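Local coordinates for uncharacterized protein conserved in bacteria (PDB 4FZ4) that is a surface antigen fragment that probably binds host glycosaminoglycans and so mediates attachment of Streptococcus suis to host cells, at residues Arg87-Leu92 against Asn100-Glu105. Numbering follows the deposited sequence.
Sequences RQVAEL and NTIEEE
Val-89 and Leu-92 meet Ile-102 across a helical hairpin. Helix 66-95 ends, the chain turns within a few residues, and helix 100-110 comes back roughly antiparallel. The backbones come closest at Val-89 and Ile-102, whose CA atoms are 7.7 Å apart. In the first turn of the returning helix, Thr-101 faces helix 123-152 and touches Arg-144. Ile-102 follows and carries the contact. Its backbone N is hydrogen-bonded to the side chain of Asp-99, in the turn. Its CB points at helix 66-95, and its two branches divide the work. The methyl CG2 meets Val-89 CG1 at 4.1 Å, an ordinary apolar distance. In Val-89, CG1 is anti to the backbone N (chi1 -180°), and the two side chains lie alongside with their directions reversed. The longer branch of Ile-102 is extended (chi2 179°) and carries CD1 to the end of the segment 87-92. There CD1 lies 4.5 Å from Leu-92 O and 4.7 Å from Leu-92 CB, a looser approach. Glu-103 starts out pointing away, but its carboxylate bends back and OE1 forms a salt bridge with Arg-93 NE, a second tie between the two helices. Glu-105 turns to helix 123-152, where its OE2 forms a salt bridge with Arg-140 NE.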
ATOM      1  N   ARG A  87       0.199  -1.778   8.177  1.00 28.35           N
ATOM      2  CA  ARG A  87       1.127  -2.505   9.028  1.00 23.01           C
ATOM      3  C   ARG A  87       1.648  -1.569  10.104  1.00 27.01           C
ATOM      4  O   ARG A  87       1.844  -1.986  11.241  1.00 37.39           O
ATOM      5  CB  ARG A  87       2.313  -3.063   8.234  1.00 27.68           C
ATOM      6  CG  ARG A  87       2.021  -4.397   7.557  1.00 32.48           C
ATOM      7  CD  ARG A  87       3.272  -5.023   6.962  1.00 29.58           C
ATOM      8  NE  ARG A  87       2.927  -5.918   5.863  1.00 35.65           N
ATOM      9  CZ  ARG A  87       3.797  -6.669   5.198  1.00 38.01           C
ATOM     10  NH1 ARG A  87       5.085  -6.645   5.521  1.00 34.96           N
ATOM     11  NH2 ARG A  87       3.381  -7.429   4.193  1.00 37.74           N
ATOM     12  N   GLN A  88       1.865  -0.301   9.749  1.00 26.06           N
ATOM     13  CA  GLN A  88       2.373   0.681  10.713  1.00 27.87           C
ATOM     14  C   GLN A  88       1.362   1.009  11.808  1.00 26.47           C
ATOM     15  O   GLN A  88       1.700   1.020  12.983  1.00 36.91           O
ATOM     16  CB  GLN A  88       2.795   1.971   9.998  1.00 25.53           C
ATOM     17  CG  GLN A  88       4.075   1.837   9.144  1.00 15.58           C
ATOM     18  CD  GLN A  88       4.379   3.121   8.371  1.00 20.78           C
ATOM     19  OE1 GLN A  88       4.609   4.176   8.961  1.00 33.55           O
ATOM     20  NE2 GLN A  88       4.365   3.036   7.046  1.00 23.87           N
ATOM     21  N   VAL A  89       0.117   1.268  11.423  1.00 32.19           N
ATOM     22  CA  VAL A  89      -0.923   1.583  12.398  1.00 27.57           C
ATOM     23  C   VAL A  89      -1.156   0.389  13.323  1.00 28.57           C
ATOM     24  O   VAL A  89      -1.315   0.554  14.530  1.00 35.29           O
ATOM     25  CB  VAL A  89      -2.239   1.935  11.706  1.00 34.98           C
ATOM     26  CG1 VAL A  89      -3.297   2.265  12.744  1.00 39.71           C
ATOM     27  CG2 VAL A  89      -2.021   3.100  10.764  1.00 23.49           C
ATOM     28  N   ALA A  90      -1.177  -0.815  12.762  1.00 28.84           N
ATOM     29  CA  ALA A  90      -1.375  -2.010  13.576  1.00 28.67           C
ATOM     30  C   ALA A  90      -0.348  -1.981  14.695  1.00 35.85           C
ATOM     31  O   ALA A  90      -0.680  -2.173  15.863  1.00 42.75           O
ATOM     32  CB  ALA A  90      -1.180  -3.258  12.742  1.00 30.37           C
ATOM     33  N   GLU A  91       0.904  -1.722  14.325  1.00 36.93           N
ATOM     34  CA  GLU A  91       1.997  -1.672  15.288  1.00 41.09           C
ATOM     35  C   GLU A  91       1.788  -0.543  16.285  1.00 38.49           C
ATOM     36  O   GLU A  91       1.954  -0.731  17.495  1.00 47.15           O
ATOM     37  CB  GLU A  91       3.336  -1.483  14.567  1.00 50.84           C
ATOM     38  CG  GLU A  91       4.520  -2.011  15.358  1.00 59.11           C
ATOM     39  CD  GLU A  91       4.557  -3.534  15.408  1.00 67.09           C
ATOM     40  OE1 GLU A  91       3.479  -4.167  15.430  1.00 69.99           O
ATOM     41  OE2 GLU A  91       5.667  -4.102  15.440  1.00 71.15           O
ATOM     42  N   LEU A  92       1.413   0.630  15.782  1.00 37.94           N
ATOM     43  CA  LEU A  92       1.176   1.783  16.651  1.00 34.74           C
ATOM     44  C   LEU A  92       0.016   1.537  17.611  1.00 40.73           C
ATOM     45  O   LEU A  92       0.101   1.869  18.794  1.00 41.74           O
ATOM     46  CB  LEU A  92       0.897   3.026  15.809  1.00 29.21           C
ATOM     47  CG  LEU A  92       2.138   3.531  15.063  1.00 38.61           C
ATOM     48  CD1 LEU A  92       1.748   4.663  14.139  1.00 38.88           C
ATOM     49  CD2 LEU A  92       3.200   3.995  16.066  1.00 37.15           C
ATOM     50  N   ASN A 100      -7.695   7.345  21.342  1.00 50.80           N
ATOM     51  CA  ASN A 100      -8.753   7.637  20.394  1.00 53.29           C
ATOM     52  C   ASN A 100      -8.289   8.098  19.024  1.00 45.14           C
ATOM     53  O   ASN A 100      -8.627   7.480  18.015  1.00 55.11           O
ATOM     54  CB  ASN A 100      -9.716   8.661  20.993  1.00 60.78           C
ATOM     55  CG  ASN A 100     -10.644   8.045  22.031  1.00 71.42           C
ATOM     56  OD1 ASN A 100     -11.413   8.745  22.688  1.00 77.82           O
ATOM     57  ND2 ASN A 100     -10.577   6.726  22.176  1.00 73.73           N
ATOM     58  N   THR A 101      -7.517   9.178  18.983  1.00 36.45           N
ATOM     59  CA  THR A 101      -7.032   9.719  17.721  1.00 38.30           C
ATOM     60  C   THR A 101      -6.570   8.642  16.723  1.00 36.29           C
ATOM     61  O   THR A 101      -7.019   8.620  15.576  1.00 36.81           O
ATOM     62  CB  THR A 101      -5.898  10.707  17.977  1.00 42.38           C
ATOM     63  OG1 THR A 101      -6.299  11.613  19.016  1.00 43.13           O
ATOM     64  CG2 THR A 101      -5.578  11.499  16.707  1.00 47.39           C
ATOM     65  N   ILE A 102      -5.704   7.734  17.165  1.00 35.66           N
ATOM     66  CA  ILE A 102      -5.210   6.674  16.288  1.00 37.24           C
ATOM     67  C   ILE A 102      -6.343   5.779  15.787  1.00 45.05           C
ATOM     68  O   ILE A 102      -6.436   5.478  14.589  1.00 40.51           O
ATOM     69  CB  ILE A 102      -4.166   5.781  17.002  1.00 35.21           C
ATOM     70  CG1 ILE A 102      -2.999   6.633  17.513  1.00 36.97           C
ATOM     71  CG2 ILE A 102      -3.655   4.717  16.033  1.00 30.68           C
ATOM     72  CD1 ILE A 102      -1.929   5.837  18.257  1.00 33.58           C
ATOM     73  N   GLU A 103      -7.204   5.357  16.710  1.00 47.81           N
ATOM     74  CA  GLU A 103      -8.325   4.493  16.368  1.00 43.85           C
ATOM     75  C   GLU A 103      -9.277   5.198  15.406  1.00 40.67           C
ATOM     76  O   GLU A 103      -9.779   4.594  14.463  1.00 45.85           O
ATOM     77  CB  GLU A 103      -9.092   4.096  17.630  1.00 44.92           C
ATOM     78  CG  GLU A 103      -8.225   3.737  18.836  1.00 63.05           C
ATOM     79  CD  GLU A 103      -7.209   2.640  18.551  1.00 77.57           C
ATOM     80  OE1 GLU A 103      -7.600   1.611  17.959  1.00 82.71           O
ATOM     81  OE2 GLU A 103      -6.025   2.805  18.932  1.00 75.37           O
ATOM     82  N   GLU A 104      -9.506   6.485  15.647  1.00 34.58           N
ATOM     83  CA  GLU A 104     -10.410   7.287  14.828  1.00 41.67           C
ATOM     84  C   GLU A 104      -9.897   7.562  13.416  1.00 47.03           C
ATOM     85  O   GLU A 104     -10.649   7.423  12.445  1.00 50.31           O
ATOM     86  CB  GLU A 104     -10.698   8.618  15.526  1.00 43.17           C
ATOM     87  CG  GLU A 104     -11.341   8.471  16.895  1.00 55.37           C
ATOM     88  CD  GLU A 104     -11.231   9.731  17.731  1.00 72.16           C
ATOM     89  OE1 GLU A 104     -11.791   9.753  18.849  1.00 76.05           O
ATOM     90  OE2 GLU A 104     -10.578  10.696  17.275  1.00 75.64           O
ATOM     91  N   GLU A 105      -8.631   7.970  13.299  1.00 33.86           N
ATOM     92  CA  GLU A 105      -8.055   8.254  11.987  1.00 26.06           C
ATOM     93  C   GLU A 105      -8.064   6.952  11.190  1.00 30.09           C
ATOM     94  O   GLU A 105      -8.504   6.907  10.044  1.00 36.41           O
ATOM     95  CB  GLU A 105      -6.620   8.781  12.129  1.00 29.90           C
ATOM     96  CG  GLU A 105      -6.500  10.135  12.832  1.00 35.26           C
ATOM     97  CD  GLU A 105      -6.783  11.317  11.925  1.00 35.53           C
ATOM     98  OE1 GLU A 105      -7.310  11.112  10.811  1.00 35.76           O
ATOM     99  OE2 GLU A 105      -6.485  12.461  12.332  1.00 46.65           O
TER